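C-1-tetrahydrofolate synthase, cytoplasmic, putative (Trypanosoma brucei, PDB 4CJX) probably oxidises methylenetetrahydrofolate with NADP+ and hydrolyses methenyltetrahydrofolate as a homodimeric enzyme of one-carbon metabolism. Local coordinates at residues Arg31-Ala36 / Val171-Arg176; Ile62-Arg67 / Ala95-Glu100; Lys185-Leu190 / Thr202-Glu207; Thr212-Ala217 / Ala224-Ala229. All coordinates share one frame; numbering follows the deposited sequence. Where two conformers were deposited one is given.

Interaction 1 of 4, residues Arg31-Ala36 / Val171-Arg176; sequences RAVAKA and VMELLR
The flat carboxylate of Glu173 stands beyond the CG that meets Val33, and a single bond joins it to the guanidinium of Arg176, from NH1 to OE1. Glu173 OE1 uses its syn lone pair, the one on the side of OE2. Arg176 NH1 gives the bond to Glu173 OE1 at 3.3 Å, with an N-H...O angle of 156°. OE1 lies 13° out of the guanidinium plane, so the bond runs near that plane. This salt bridge joins residues three apart, about one turn along the same helix, and does not reach segment 31-36.

The meeting of the helices is made by carbon. Val33 touches two side chains of segment 171-176, one with each methyl. Its CG1 is placed opposite the backbone N (chi1 167°) and its CG2 beside that N, which lets the two methyls reach separate partners. Val33 CG1 meets the CG methylene of Glu173 at 4.2 Å. Val33 CG2 meets Leu174 CD2 obliquely, also at 4.2 Å. The CA-CB bond of Val33 points toward segment 171-176. That of Leu174 leaves to the side, and the end of the side chain comes nearer.

The segments belong to helices 30-51 and 166-178, of the catalytic and NAD(P)-binding regions respectively. Val33 also packs on Val299 and Leu174 on Val296, both of helix 296-316. Arg31, two residues before Val33, touches the bound inhibitor.

The chemistry implies a thin apolar contact between helices of the two regions. The CG methylene of Glu173 serves the packing, and its charge is met by Arg176 within its own helix.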
loop_
_atom_site.group_PDB
_atom_site.type_symbol
_atom_site.label_atom_id
_atom_site.label_comp_id
_atom_site.label_asym_id
_atom_site.label_seq_id
_atom_site.Cartn_x
_atom_site.Cartn_y
_atom_site.Cartn_z
ATOM N N ARG B 31 -4.878 28.280 -2.052
ATOM C CA ARG B 31 -4.460 29.161 -3.147
ATOM C C ARG B 31 -3.184 29.916 -2.793
ATOM O O ARG B 31 -2.256 29.981 -3.602
ATOM C CB ARG B 31 -5.568 30.150 -3.543
ATOM C CG ARG B 31 -6.943 29.506 -3.757
ATOM C CD ARG B 31 -7.816 30.302 -4.718
ATOM N NE ARG B 31 -9.254 30.221 -4.405
ATOM C CZ ARG B 31 -10.128 29.338 -4.914
ATOM N NH1 ARG B 31 -9.743 28.383 -5.785
ATOM N NH2 ARG B 31 -11.408 29.393 -4.541
ATOM N N ALA B 32 -3.125 30.465 -1.582
ATOM C CA ALA B 32 -1.907 31.103 -1.081
ATOM C C ALA B 32 -0.743 30.116 -0.945
ATOM O O ALA B 32 0.398 30.478 -1.196
ATOM C CB ALA B 32 -2.174 31.769 0.259
ATOM N N VAL B 33 -1.008 28.887 -0.519
ATOM C CA VAL B 33 0.058 27.890 -0.415
ATOM C C VAL B 33 0.651 27.541 -1.823
ATOM O O VAL B 33 1.875 27.458 -2.013
ATOM C CB VAL B 33 -0.433 26.623 0.312
ATOM C CG1 VAL B 33 0.547 25.459 0.141
ATOM C CG2 VAL B 33 -0.635 26.909 1.794
ATOM N N ALA B 34 -0.241 27.333 -2.775
ATOM C CA ALA B 34 0.118 27.054 -4.157
ATOM C C ALA B 34 0.892 28.232 -4.742
ATOM O O ALA B 34 1.935 28.040 -5.337
ATOM C CB ALA B 34 -1.149 26.795 -4.962
ATOM N N LYS B 35 0.396 29.449 -4.502
ATOM C CA LYS B 35 1.067 30.679 -4.927
ATOM C C LYS B 35 2.538 30.718 -4.465
ATOM O O LYS B 35 3.443 30.985 -5.280
ATOM C CB LYS B 35 0.317 31.907 -4.406
ATOM C CG LYS B 35 0.176 33.064 -5.377
ATOM N N ALA B 36 2.781 30.449 -3.178
ATOM C CA ALA B 36 4.147 30.524 -2.630
ATOM C C ALA B 36 5.055 29.455 -3.230
ATOM O O ALA B 36 6.181 29.739 -3.655
ATOM C CB ALA B 36 4.147 30.417 -1.111
ATOM N N VAL B 171 -1.938 16.899 0.501
ATOM C CA VAL B 171 -2.443 16.707 1.855
ATOM C C VAL B 171 -1.317 16.851 2.850
ATOM O O VAL B 171 -1.454 17.553 3.872
ATOM C CB VAL B 171 -3.106 15.329 2.047
ATOM C CG1 VAL B 171 -3.328 15.044 3.512
ATOM C CG2 VAL B 171 -4.429 15.263 1.296
ATOM N N MET B 172 -0.199 16.180 2.561
ATOM C CA MET B 172 0.929 16.207 3.476
ATOM C C MET B 172 1.486 17.626 3.558
ATOM O O MET B 172 1.858 18.098 4.636
ATOM C CB MET B 172 2.028 15.192 3.064
ATOM C CG MET B 172 1.617 13.726 3.115
ATOM S SD MET B 172 0.739 13.231 4.607
ATOM C CE MET B 172 2.050 13.116 5.822
ATOM N N GLU B 173 1.493 18.331 2.430
ATOM C CA GLU B 173 1.943 19.724 2.416
ATOM C C GLU B 173 1.019 20.643 3.243
ATOM O O GLU B 173 1.493 21.557 3.925
ATOM C CB GLU B 173 2.062 20.225 0.970
ATOM C CG GLU B 173 2.387 21.706 0.800
ATOM C CD GLU B 173 3.795 22.105 1.254
ATOM O OE1 GLU B 173 4.677 21.238 1.442
ATOM O OE2 GLU B 173 4.003 23.322 1.425
ATOM N N LEU B 174 -0.288 20.414 3.168
ATOM C CA LEU B 174 -1.207 21.200 3.968
ATOM C C LEU B 174 -1.090 20.892 5.469
ATOM O O LEU B 174 -1.181 21.806 6.272
ATOM C CB LEU B 174 -2.638 21.049 3.456
ATOM C CG LEU B 174 -2.797 21.755 2.100
ATOM C CD1 LEU B 174 -4.146 21.458 1.515
ATOM C CD2 LEU B 174 -2.622 23.254 2.197
ATOM N N LEU B 175 -0.846 19.625 5.835
ATOM C CA LEU B 175 -0.516 19.277 7.242
ATOM C C LEU B 175 0.772 19.951 7.740
ATOM O O LEU B 175 0.859 20.434 8.875
ATOM C CB LEU B 175 -0.451 17.765 7.447
ATOM C CG LEU B 175 -1.815 17.071 7.334
ATOM C CD1 LEU B 175 -1.678 15.553 7.348
ATOM C CD2 LEU B 175 -2.770 17.500 8.439
ATOM N N ARG B 176 1.768 20.001 6.873
ATOM C CA ARG B 176 3.030 20.684 7.166
ATOM C C ARG B 176 2.788 22.185 7.439
ATOM O O ARG B 176 3.346 22.768 8.384
ATOM C CB ARG B 176 3.940 20.494 5.959
ATOM C CG ARG B 176 5.367 20.928 6.122
ATOM C CD ARG B 176 6.023 20.961 4.749
ATOM N NE ARG B 176 7.442 21.260 4.817
ATOM C CZ ARG B 176 8.238 21.361 3.753
ATOM N NH1 ARG B 176 7.752 21.193 2.518
ATOM N NH2 ARG B 176 9.528 21.629 3.918
#

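Interaction 2 of 4, residues Ile62-Arg67 / Ala95-Glu100; sequences IICGKR and ANVTQE
The chi1 torsions of Cys64 and Val97 turn SG and CG1 toward each other. In Cys64, SG is opposite the carbonyl carbon and beside the backbone N (chi1 -62°). In Val97, CG1 sits between the backbone N and the carbonyl carbon (chi1 67°). The distance from Cys64 SG to Val97 CG1 is 3.8 Å, an apolar contact. Both CA-CB bonds point toward the opposite segment.

The second touch is made by backbone. Gly65 CA lies 3.8 Å from Ala95 N, and the CA atoms of Gly65 and Ala95 are 3.9 Å apart. Gly65 has a positive phi of 80°, a value that suits glycine. It has no CB, and the chain of Ala95 passes close beside it. Gly65 also forms a backbone hydrogen bond with Leu93.

The contact joins the loops that follow two neighbouring parallel strands, at the C-terminal ends of those strands. Segment 62-67 leaves strand 58-64, the middle strand of a small sheet, and leads into helix 68-83. Segment 95-100 follows the neighbouring strand 87-93 and leads into helix 99-110, where Thr98 is the N-cap and its OG1 accepts from Ala101 N. Leu124 and Pro125 of a nearby loop also pack on Cys64.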
loop_
_atom_site.group_PDB
_atom_site.type_symbol
_atom_site.label_atom_id
_atom_site.label_comp_id
_atom_site.label_asym_id
_atom_site.label_seq_id
_atom_site.Cartn_x
_atom_site.Cartn_y
_atom_site.Cartn_z
ATOM N N ILE B 62 -2.704 14.524 -21.013
ATOM C CA ILE B 62 -3.608 13.876 -21.932
ATOM C C ILE B 62 -4.990 13.840 -21.303
ATOM O O ILE B 62 -5.163 13.338 -20.206
ATOM C CB ILE B 62 -3.167 12.428 -22.207
ATOM C CG1 ILE B 62 -1.765 12.392 -22.843
ATOM C CG2 ILE B 62 -4.182 11.722 -23.091
ATOM C CD1 ILE B 62 -1.181 10.996 -22.960
ATOM N N ILE B 63 -5.972 14.385 -22.004
ATOM C CA ILE B 63 -7.355 14.284 -21.594
ATOM C C ILE B 63 -8.147 13.544 -22.667
ATOM O O ILE B 63 -8.008 13.821 -23.860
ATOM C CB ILE B 63 -7.948 15.674 -21.272
ATOM C CG1 ILE B 63 -9.405 15.551 -20.803
ATOM C CG2 ILE B 63 -7.882 16.605 -22.474
ATOM C CD1 ILE B 63 -9.977 16.848 -20.260
ATOM N N CYS B 64 -8.933 12.564 -22.234
ATOM C CA CYS B 64 -9.841 11.838 -23.104
ATOM C C CYS B 64 -11.269 12.283 -22.771
ATOM O O CYS B 64 -11.658 12.301 -21.603
ATOM C CB CYS B 64 -9.717 10.329 -22.886
ATOM S SG CYS B 64 -8.099 9.608 -23.251
ATOM N N GLY B 65 -12.036 12.641 -23.798
ATOM C CA GLY B 65 -13.427 13.029 -23.638
ATOM C C GLY B 65 -13.565 14.461 -23.174
ATOM O O GLY B 65 -12.610 15.237 -23.212
ATOM N N LYS B 66 -14.753 14.807 -22.708
ATOM C CA LYS B 66 -15.083 16.205 -22.410
ATOM C C LYS B 66 -15.812 16.402 -21.079
ATOM O O LYS B 66 -16.638 17.310 -20.973
ATOM C CB LYS B 66 -15.957 16.802 -23.539
ATOM C CG LYS B 66 -15.416 16.643 -24.952
ATOM C CD LYS B 66 -14.053 17.313 -25.155
ATOM C CE LYS B 66 -13.416 16.920 -26.482
ATOM N NZ LYS B 66 -14.135 17.598 -27.606
ATOM N N ARG B 67 -15.518 15.584 -20.069
ATOM C CA ARG B 67 -15.989 15.885 -18.714
ATOM C C ARG B 67 -15.548 17.289 -18.371
ATOM O O ARG B 67 -14.345 17.580 -18.445
ATOM C CB ARG B 67 -15.343 14.972 -17.677
ATOM C CG ARG B 67 -15.937 13.597 -17.496
ATOM C CD ARG B 67 -15.129 12.859 -16.428
ATOM N NE ARG B 67 -15.434 13.386 -15.101
ATOM C CZ ARG B 67 -16.389 12.917 -14.307
ATOM N NH1 ARG B 67 -17.129 11.882 -14.687
ATOM N NH2 ARG B 67 -16.618 13.489 -13.128
ATOM N N ALA B 95 -13.793 10.783 -26.643
ATOM C CA ALA B 95 -14.317 9.785 -25.708
ATOM C C ALA B 95 -14.080 8.404 -26.287
ATOM O O ALA B 95 -13.744 7.465 -25.558
ATOM C CB ALA B 95 -15.802 10.009 -25.435
ATOM N N ASN B 96 -14.223 8.346 -27.609
ATOM C CA ASN B 96 -14.011 7.172 -28.468
ATOM C C ASN B 96 -12.687 6.469 -28.432
ATOM O O ASN B 96 -12.593 5.344 -28.917
ATOM C CB ASN B 96 -14.094 7.606 -29.938
ATOM C CG ASN B 96 -15.429 8.146 -30.302
ATOM O OD1 ASN B 96 -15.843 9.187 -29.802
ATOM N ND2 ASN B 96 -16.122 7.447 -31.173
ATOM N N VAL B 97 -11.645 7.150 -27.975
ATOM C CA VAL B 97 -10.295 6.732 -28.323
ATOM C C VAL B 97 -10.081 5.214 -28.150
ATOM O O VAL B 97 -10.566 4.598 -27.201
ATOM C CB VAL B 97 -9.223 7.586 -27.601
ATOM C CG1 VAL B 97 -9.226 7.345 -26.092
ATOM C CG2 VAL B 97 -7.847 7.341 -28.216
ATOM N N THR B 98 -9.392 4.616 -29.119
ATOM C CA THR B 98 -9.069 3.195 -29.070
ATOM C C THR B 98 -7.928 2.973 -28.081
ATOM O O THR B 98 -7.128 3.876 -27.834
ATOM C CB THR B 98 -8.619 2.690 -30.448
ATOM O OG1 THR B 98 -7.435 3.394 -30.843
ATOM C CG2 THR B 98 -9.709 2.900 -31.488
ATOM N N GLN B 99 -7.848 1.773 -27.522
ATOM C CA GLN B 99 -6.750 1.433 -26.649
ATOM C C GLN B 99 -5.438 1.781 -27.352
ATOM O O GLN B 99 -4.574 2.443 -26.765
ATOM C CB GLN B 99 -6.787 -0.056 -26.284
ATOM C CG GLN B 99 -5.849 -0.467 -25.150
ATOM C CD GLN B 99 -6.325 0.001 -23.781
ATOM O OE1 GLN B 99 -7.531 0.072 -23.518
ATOM N NE2 GLN B 99 -5.376 0.310 -22.892
ATOM N N GLU B 100 -5.318 1.370 -28.620
ATOM C CA GLU B 100 -4.071 1.523 -29.370
ATOM C C GLU B 100 -3.674 2.975 -29.564
ATOM O O GLU B 100 -2.506 3.322 -29.401
ATOM C CB GLU B 100 -4.161 0.862 -30.751
ATOM C CG GLU B 100 -2.909 1.095 -31.590
ATOM C CD GLU B 100 -3.067 0.673 -33.022
ATOM O OE1 GLU B 100 -4.197 0.755 -33.552
ATOM O OE2 GLU B 100 -2.052 0.274 -33.630
#

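Interaction 3 of 4, residues Lys185-Leu190 / Thr202-Glu207; sequences KRVVVL and TLLANE
Val187 and Leu204 have the nearest CA atoms across this contact, 7.7 Å apart. Segment 185-190 is extended from Arg186 on, and segment 202-207 is helical over most of its length. In the strand the side chains alternate. Val187 and Val189 point toward the helix, and Val188 points away from it.

Leu204 is the one helix residue that fills the contact, and its CD1 does all the touching. Val187 CG1 comes to 3.6 Å from Leu204 CD1, and these two side chains cross at about a right angle. Val189 CG2 lies 3.9 Å from Leu204 CD1, so this methyl sits against both valines. The leucine reaches them with CG beside its backbone N (chi1 -68°).

This is the first half of the beta-alpha-beta unit formed by strand 186-190, helix 197-206 and strand 210-214, as in a Rossmann-type nucleotide-binding domain. Helix 197-206 covers one face of the parallel sheet. Arg192 and Ala196, which bind NADP+ in a structure of this protein, lie in the turn between the strand and the helix. All three touching residues are buried. Leu204 also packs on Val211 of the next strand, and Met172 and Leu175 lie against it from helix 166-178.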
loop_
_atom_site.group_PDB
_atom_site.type_symbol
_atom_site.label_atom_id
_atom_site.label_comp_id
_atom_site.label_asym_id
_atom_site.label_seq_id
_atom_site.Cartn_x
_atom_site.Cartn_y
_atom_site.Cartn_z
ATOM N N LYS B 185 -0.659 10.173 16.862
ATOM C CA LYS B 185 -2.023 10.683 16.727
ATOM C C LYS B 185 -2.902 9.693 16.004
ATOM O O LYS B 185 -2.418 8.839 15.236
ATOM C CB LYS B 185 -2.026 11.999 15.954
ATOM C CG LYS B 185 -1.196 13.080 16.599
ATOM C CD LYS B 185 -1.632 13.328 18.043
ATOM C CE LYS B 185 -1.015 14.607 18.564
ATOM N NZ LYS B 185 -1.599 14.976 19.875
ATOM N N ARG B 186 -4.192 9.801 16.257
ATOM C CA ARG B 186 -5.155 8.969 15.560
ATOM C C ARG B 186 -5.622 9.675 14.281
ATOM O O ARG B 186 -6.088 10.836 14.321
ATOM C CB ARG B 186 -6.338 8.655 16.469
ATOM C CG ARG B 186 -5.971 7.883 17.741
ATOM C CD ARG B 186 -5.790 6.395 17.458
ATOM N NE ARG B 186 -7.075 5.749 17.157
ATOM C CZ ARG B 186 -7.975 5.438 18.087
ATOM N NH1 ARG B 186 -7.735 5.701 19.362
ATOM N NH2 ARG B 186 -9.115 4.867 17.739
ATOM N N VAL B 187 -5.492 8.971 13.161
ATOM C CA VAL B 187 -5.808 9.503 11.846
ATOM C C VAL B 187 -6.893 8.661 11.210
ATOM O O VAL B 187 -6.818 7.441 11.271
ATOM C CB VAL B 187 -4.593 9.471 10.892
ATOM C CG1 VAL B 187 -5.017 9.823 9.478
ATOM C CG2 VAL B 187 -3.522 10.437 11.343
ATOM N N VAL B 188 -7.901 9.312 10.608
ATOM C CA VAL B 188 -8.832 8.615 9.723
ATOM C C VAL B 188 -8.724 9.162 8.310
ATOM O O VAL B 188 -8.722 10.382 8.089
ATOM C CB VAL B 188 -10.319 8.639 10.160
ATOM C CG1 VAL B 188 -10.863 10.040 10.286
ATOM C CG2 VAL B 188 -11.179 7.897 9.150
ATOM N N VAL B 189 -8.614 8.235 7.372
ATOM C CA VAL B 189 -8.635 8.521 5.961
ATOM C C VAL B 189 -9.939 7.893 5.456
ATOM O O VAL B 189 -10.153 6.696 5.638
ATOM C CB VAL B 189 -7.439 7.858 5.240
ATOM C CG1 VAL B 189 -7.476 8.143 3.754
ATOM C CG2 VAL B 189 -6.137 8.389 5.789
ATOM N N LEU B 190 -10.805 8.703 4.850
ATOM C CA LEU B 190 -12.014 8.212 4.207
ATOM C C LEU B 190 -11.748 8.123 2.691
ATOM O O LEU B 190 -11.366 9.132 2.040
ATOM C CB LEU B 190 -13.193 9.135 4.495
ATOM C CG LEU B 190 -13.529 9.366 5.987
ATOM C CD1 LEU B 190 -12.776 10.572 6.527
ATOM C CD2 LEU B 190 -15.041 9.491 6.259
ATOM N N THR B 202 -0.676 5.529 3.701
ATOM C CA THR B 202 0.706 5.081 3.802
ATOM C C THR B 202 1.619 6.163 4.301
ATOM O O THR B 202 2.463 5.895 5.153
ATOM C CB THR B 202 1.276 4.601 2.460
ATOM O OG1 THR B 202 0.497 3.505 1.984
ATOM C CG2 THR B 202 2.770 4.137 2.631
ATOM N N LEU B 203 1.475 7.374 3.769
ATOM C CA LEU B 203 2.367 8.449 4.151
ATOM C C LEU B 203 2.106 8.870 5.575
ATOM O O LEU B 203 3.048 9.203 6.292
ATOM C CB LEU B 203 2.220 9.652 3.220
ATOM C CG LEU B 203 2.673 9.407 1.776
ATOM C CD1 LEU B 203 2.249 10.581 0.898
ATOM C CD2 LEU B 203 4.162 9.162 1.694
ATOM N N LEU B 204 0.832 8.833 5.996
ATOM C CA LEU B 204 0.477 9.148 7.394
ATOM C C LEU B 204 1.041 8.124 8.397
ATOM O O LEU B 204 1.631 8.510 9.424
ATOM C CB LEU B 204 -1.037 9.310 7.523
ATOM C CG LEU B 204 -1.514 10.573 6.791
ATOM C CD1 LEU B 204 -3.004 10.540 6.544
ATOM C CD2 LEU B 204 -1.137 11.810 7.588
ATOM N N ALA B 205 0.903 6.838 8.094
ATOM C CA ALA B 205 1.497 5.793 8.930
ATOM C C ALA B 205 3.039 5.893 9.003
ATOM O O ALA B 205 3.611 5.658 10.067
ATOM C CB ALA B 205 1.060 4.407 8.439
ATOM N N ASN B 206 3.703 6.250 7.889
ATOM C CA ASN B 206 5.160 6.503 7.915
ATOM C C ASN B 206 5.556 7.585 8.912
ATOM O O ASN B 206 6.639 7.527 9.460
ATOM C CB ASN B 206 5.703 6.895 6.542
ATOM C CG ASN B 206 5.631 5.760 5.523
ATOM O OD1 ASN B 206 5.345 4.622 5.854
ATOM N ND2 ASN B 206 5.917 6.081 4.273
ATOM N N GLU B 207 4.689 8.560 9.151
ATOM C CA GLU B 207 4.909 9.583 10.193
ATOM C C GLU B 207 4.488 9.101 11.596
ATOM O O GLU B 207 4.372 9.925 12.508
ATOM C CB GLU B 207 4.123 10.876 9.896
ATOM C CG GLU B 207 4.383 11.519 8.558
ATOM C CD GLU B 207 5.785 12.065 8.408
ATOM O OE1 GLU B 207 6.382 12.508 9.413
ATOM O OE2 GLU B 207 6.313 12.040 7.276
#

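Interaction 4 of 4, residues Thr212-Ala217 / Ala224-Ala229; sequences TVVHSA and ADIVRA
Ile226 packs closely on Thr212 and Val214, and this end of the contact is buried. Its CG2 meets Thr212, and its CD1 meets both Val214 and Thr212. Ile226 CG2 lies 3.8 Å from Thr212 CG2. Ile226 CD1 comes to 3.7 Å from Val214 CG2 and 4.0 Å from Thr212 CG2. The methyl of Thr212 therefore touches both methyls of the isoleucine. With OG1 of Thr212 beside the backbone N (chi1 -60°), CG2 takes the place opposite that N and is turned to Ile226. The side chains of Val214 and Ile226 run past each other in opposite directions.

Strand 210-214 and helix 220-228 begin a beta-alpha-beta crossover that ends in strand 232-235. The crossover belongs to the Rossmann-type domain. Strand 186-190 lies between the two strands in the sheet, and Ile226 also packs on its Val188. At the dimer interface the sheet continues as an antiparallel ladder with a strand of the second subunit, and Thr212 OG1 is hydrogen-bonded to Thr212 OG1 of that subunit. Asp225 OD2 forms a salt bridge with Arg186 NH1 of the second subunit.

The loose side begins where the strand ends. From His215 to Ala217 the chain turns into a loop that does not touch segment 224-229, and Ala217 is exposed. Ser216 in this loop binds NADP+ in a structure of this protein. On the helix, Arg228 is exposed too and does not reach segment 212-217.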
loop_
_atom_site.group_PDB
_atom_site.type_symbol
_atom_site.label_atom_id
_atom_site.label_comp_id
_atom_site.label_asym_id
_atom_site.label_seq_id
_atom_site.Cartn_x
_atom_site.Cartn_y
_atom_site.Cartn_z
ATOM N N THR B 212 -6.701 4.743 10.515
ATOM C CA THR B 212 -7.853 3.926 10.234
ATOM C C THR B 212 -8.361 4.361 8.871
ATOM O O THR B 212 -8.472 5.544 8.625
ATOM C CB THR B 212 -8.974 4.179 11.255
ATOM O OG1 THR B 212 -8.499 3.875 12.559
ATOM C CG2 THR B 212 -10.138 3.342 10.938
ATOM N N VAL B 213 -8.688 3.401 8.025
ATOM C CA VAL B 213 -9.263 3.648 6.724
ATOM C C VAL B 213 -10.713 3.195 6.698
ATOM O O VAL B 213 -11.050 2.090 7.139
ATOM C CB VAL B 213 -8.532 2.861 5.628
ATOM C CG1 VAL B 213 -9.251 3.036 4.296
ATOM C CG2 VAL B 213 -7.088 3.336 5.533
ATOM N N VAL B 214 -11.536 4.058 6.124
ATOM C CA VAL B 214 -12.967 3.904 6.059
ATOM C C VAL B 214 -13.403 4.269 4.615
ATOM O O VAL B 214 -12.607 4.826 3.840
ATOM C CB VAL B 214 -13.532 4.834 7.160
ATOM C CG1 VAL B 214 -14.658 5.705 6.700
ATOM C CG2 VAL B 214 -13.848 4.067 8.437
ATOM N N HIS B 215 -14.641 3.928 4.259
ATOM C CA HIS B 215 -15.196 4.201 2.914
ATOM C C HIS B 215 -16.480 5.005 2.970
ATOM O O HIS B 215 -17.146 5.014 4.008
ATOM C CB HIS B 215 -15.476 2.887 2.207
ATOM C CG HIS B 215 -14.253 2.077 1.967
ATOM N ND1 HIS B 215 -13.573 2.101 0.765
ATOM C CD2 HIS B 215 -13.543 1.266 2.787
ATOM C CE1 HIS B 215 -12.518 1.306 0.843
ATOM N NE2 HIS B 215 -12.467 0.803 2.062
ATOM N N SER B 216 -16.878 5.645 1.856
ATOM C CA SER B 216 -18.118 6.455 1.882
ATOM C C SER B 216 -19.340 5.653 2.306
ATOM O O SER B 216 -20.221 6.174 3.036
ATOM C CB SER B 216 -18.380 7.165 0.549
ATOM O OG SER B 216 -18.244 6.267 -0.544
ATOM N N ALA B 217 -19.371 4.381 1.898
ATOM C CA ALA B 217 -20.494 3.513 2.203
ATOM C C ALA B 217 -20.252 2.615 3.405
ATOM O O ALA B 217 -21.040 1.740 3.667
ATOM C CB ALA B 217 -20.876 2.697 0.977
ATOM N N ALA B 224 -18.811 7.582 12.213
ATOM C CA ALA B 224 -19.002 8.584 13.267
ATOM C C ALA B 224 -18.083 8.306 14.461
ATOM O O ALA B 224 -17.380 9.192 14.951
ATOM C CB ALA B 224 -20.445 8.589 13.703
ATOM N N ASP B 225 -18.112 7.065 14.920
ATOM C CA ASP B 225 -17.278 6.634 16.014
ATOM C C ASP B 225 -15.778 6.851 15.721
ATOM O O ASP B 225 -15.031 7.294 16.573
ATOM C CB ASP B 225 -17.505 5.154 16.218
ATOM C CG ASP B 225 -16.859 4.637 17.463
ATOM O OD1 ASP B 225 -17.227 5.120 18.576
ATOM O OD2 ASP B 225 -16.011 3.712 17.348
ATOM N N ILE B 226 -15.363 6.537 14.499
ATOM C CA ILE B 226 -13.979 6.641 14.115
ATOM C C ILE B 226 -13.569 8.116 14.018
ATOM O O ILE B 226 -12.546 8.516 14.575
ATOM C CB ILE B 226 -13.719 5.814 12.830
ATOM C CG1 ILE B 226 -13.741 4.314 13.211
ATOM C CG2 ILE B 226 -12.364 6.189 12.198
ATOM C CD1 ILE B 226 -13.960 3.362 12.047
ATOM N N VAL B 227 -14.388 8.928 13.343
ATOM C CA VAL B 227 -14.095 10.364 13.183
ATOM C C VAL B 227 -14.022 11.033 14.573
ATOM O O VAL B 227 -13.168 11.889 14.805
ATOM C CB VAL B 227 -15.172 11.087 12.305
ATOM C CG1 VAL B 227 -15.060 12.595 12.408
ATOM C CG2 VAL B 227 -15.085 10.647 10.851
ATOM N N ARG B 228 -14.918 10.647 15.478
ATOM C CA ARG B 228 -14.971 11.230 16.830
ATOM C C ARG B 228 -13.670 11.022 17.588
ATOM O O ARG B 228 -13.290 11.813 18.466
ATOM C CB ARG B 228 -16.106 10.613 17.650
ATOM C CG ARG B 228 -17.480 11.176 17.348
ATOM C CD ARG B 228 -18.548 10.552 18.241
ATOM N NE ARG B 228 -19.880 10.897 17.747
ATOM C CZ ARG B 228 -20.836 10.036 17.403
ATOM N NH1 ARG B 228 -20.663 8.721 17.529
ATOM N NH2 ARG B 228 -21.991 10.511 16.938
ATOM N N ALA B 229 -12.981 9.941 17.264
ATOM C CA ALA B 229 -11.763 9.626 17.967
ATOM C C ALA B 229 -10.515 10.146 17.232
ATOM O O ALA B 229 -9.395 9.941 17.703
ATOM C CB ALA B 229 -11.695 8.114 18.173
#

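Interactions 3 and 4 are buried cores of the NAD(P)-binding part. They share one sheet, since strands 186-190 and 210-214 are neighbours, and Val187 O lies 2.8 Å from Thr212 N, a probable hydrogen bond. Both also reach the second subunit. Interaction 1 is only partly buried and joins the catalytic and NAD(P)-binding parts. It touches interaction 3 through Met172 and Leu175, which pack on the helix of Leu204. Interaction 2, in the catalytic part, touches none of the others; its nearest atoms are about 15 Å from those of interaction 4. Branched side chains make the cores through their methyls. Interaction 2 sets a sulfur against a valine methyl, beside close backbone, and interaction 1 borrows a methylene of a charged residue.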